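PDB 3FJU: carboxypeptidase A inhibitor from Ascaris suum, which inhibits carboxypeptidase A, a zinc metalloprotease, and is a secreted member of the protease inhibitor I44 family. Local coordinates for residues T25-E28 with I29-C32. Numbering follows the deposited sequence.
Sequences TIVE and IQRC
Glu28 and Arg31 are joined by a two-pronged salt bridge on the first turns of helix 26-36, which Thr25 opens as its N-cap. This is an i to i+3 pair. The guanidinium comes side-on: Arg31 NH2 lies 2.8 Å from Glu28 OE1, and Arg31 NE lies 2.9 Å from Glu28 OE2. Both bonds use the syn side of the carboxylate and are nearly straight. The two planes are 26° apart. The carboxylate carbon CD of Glu28 sits in the guanidinium plane, at its edge, but the nitrogens lie somewhat out of the carboxylate plane. The Glu28 chain bends at chi2 and lies side by side with that of Arg31, which bends at chi3 (67°) and so brings its NE round to face the acid. Two bonds, one to each oxygen, limit rotation of both groups. Arg31 NH2 also donates to Lys58 O, in the turn between strands 55-57 and 60-62, and NH1 makes a weak bond to Glu35, a zinc ligand.

Backbone bonds of the i+4 type form the helix proper. Ile29 N, Gln30 N, Arg31 N and Cys32 N donate in turn to the carbonyls of Thr25, Ile26, Val27 and Glu28. The cap adds one side-chain bond: Glu28 N reaches Thr25 OG1 at 3.0 Å, which satisfies an amide in the first turn.

Van der Waals packing adds to this. Ile26 CG2 approaches the Gln30 amide, 3.5 Å from Gln30 OE1. The Ile29 side chain packs on Lys15 and Val17 of strand 15-17 and on Pro40.

One covalent link is made here. Cys32 is buried, and its disulfide to Cys60 fastens the helix to strand 60-62. Cys32 SG lies 3.4 Å from Glu28 O.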
loop_
_atom_site.group_PDB
_atom_site.type_symbol
_atom_site.label_atom_id
_atom_site.label_comp_id
_atom_site.label_asym_id
_atom_site.label_seq_id
_atom_site.Cartn_x
_atom_site.Cartn_y
_atom_site.Cartn_z
ATOM N N THR B 25 6.092 24.374 -19.750
ATOM C CA THR B 25 5.448 24.220 -21.046
ATOM C C THR B 25 3.992 23.828 -20.846
ATOM O O THR B 25 3.605 23.228 -19.813
ATOM C CB THR B 25 6.142 23.151 -21.925
ATOM O OG1 THR B 25 6.043 21.864 -21.299
ATOM C CG2 THR B 25 7.593 23.502 -22.138
ATOM N N ILE B 26 3.171 24.188 -21.817
ATOM C CA ILE B 26 1.793 23.740 -21.804
ATOM C C ILE B 26 1.714 22.207 -21.775
ATOM O O ILE B 26 0.862 21.637 -21.069
ATOM C CB ILE B 26 0.986 24.344 -22.964
ATOM C CG1 ILE B 26 0.791 25.838 -22.730
ATOM C CG2 ILE B 26 -0.370 23.652 -23.099
ATOM C CD1 ILE B 26 0.441 26.625 -24.024
ATOM N N VAL B 27 2.594 21.546 -22.526
ATOM C CA VAL B 27 2.592 20.080 -22.586
ATOM C C VAL B 27 2.800 19.499 -21.190
ATOM O O VAL B 27 2.066 18.592 -20.787
ATOM C CB VAL B 27 3.602 19.519 -23.599
ATOM C CG1 VAL B 27 3.794 18.017 -23.389
ATOM C CG2 VAL B 27 3.103 19.787 -25.014
ATOM N N GLU B 28 3.768 20.041 -20.451
ATOM C CA GLU B 28 4.018 19.580 -19.093
ATOM C C GLU B 28 2.904 19.935 -18.120
ATOM O O GLU B 28 2.560 19.139 -17.254
ATOM C CB GLU B 28 5.367 20.078 -18.597
ATOM C CG GLU B 28 6.511 19.287 -19.218
ATOM C CD GLU B 28 6.510 17.839 -18.786
ATOM O OE1 GLU B 28 6.951 17.568 -17.655
ATOM O OE2 GLU B 28 6.064 16.961 -19.566
ATOM N N ILE B 29 2.325 21.116 -18.274
ATOM C CA ILE B 29 1.158 21.473 -17.457
ATOM C C ILE B 29 0.014 20.467 -17.710
ATOM O O ILE B 29 -0.570 19.916 -16.760
ATOM C CB ILE B 29 0.723 22.920 -17.736
ATOM C CG1 ILE B 29 1.773 23.906 -17.191
ATOM C CG2 ILE B 29 -0.673 23.188 -17.180
ATOM C CD1 ILE B 29 1.606 25.314 -17.681
ATOM N N GLN B 30 -0.291 20.222 -18.988
ATOM C CA GLN B 30 -1.299 19.236 -19.373
ATOM C C GLN B 30 -1.008 17.836 -18.832
ATOM O O GLN B 30 -1.922 17.178 -18.304
ATOM C CB GLN B 30 -1.440 19.185 -20.892
ATOM C CG GLN B 30 -2.219 20.351 -21.459
ATOM C CD GLN B 30 -2.108 20.502 -22.998
ATOM O OE1 GLN B 30 -2.859 21.280 -23.597
ATOM N NE2 GLN B 30 -1.175 19.769 -23.633
ATOM N N ARG B 31 0.243 17.383 -18.961
ATOM C CA ARG B 31 0.604 16.025 -18.522
ATOM C C ARG B 31 0.439 15.872 -17.014
ATOM O O ARG B 31 -0.120 14.874 -16.548
ATOM C CB ARG B 31 2.030 15.657 -18.945
ATOM C CG ARG B 31 2.461 14.253 -18.577
ATOM C CD ARG B 31 3.899 13.966 -18.944
ATOM N NE ARG B 31 4.842 14.755 -18.147
ATOM C CZ ARG B 31 5.249 14.459 -16.912
ATOM N NH1 ARG B 31 4.794 13.385 -16.269
ATOM N NH2 ARG B 31 6.105 15.261 -16.305
ATOM N N CYS B 32 0.937 16.840 -16.244
ATOM C CA CYS B 32 0.868 16.692 -14.790
ATOM C C CYS B 32 -0.582 16.688 -14.302
ATOM O O CYS B 32 -0.916 15.954 -13.381
ATOM C CB CYS B 32 1.699 17.746 -14.071
ATOM S SG CYS B 32 3.477 17.541 -14.338
#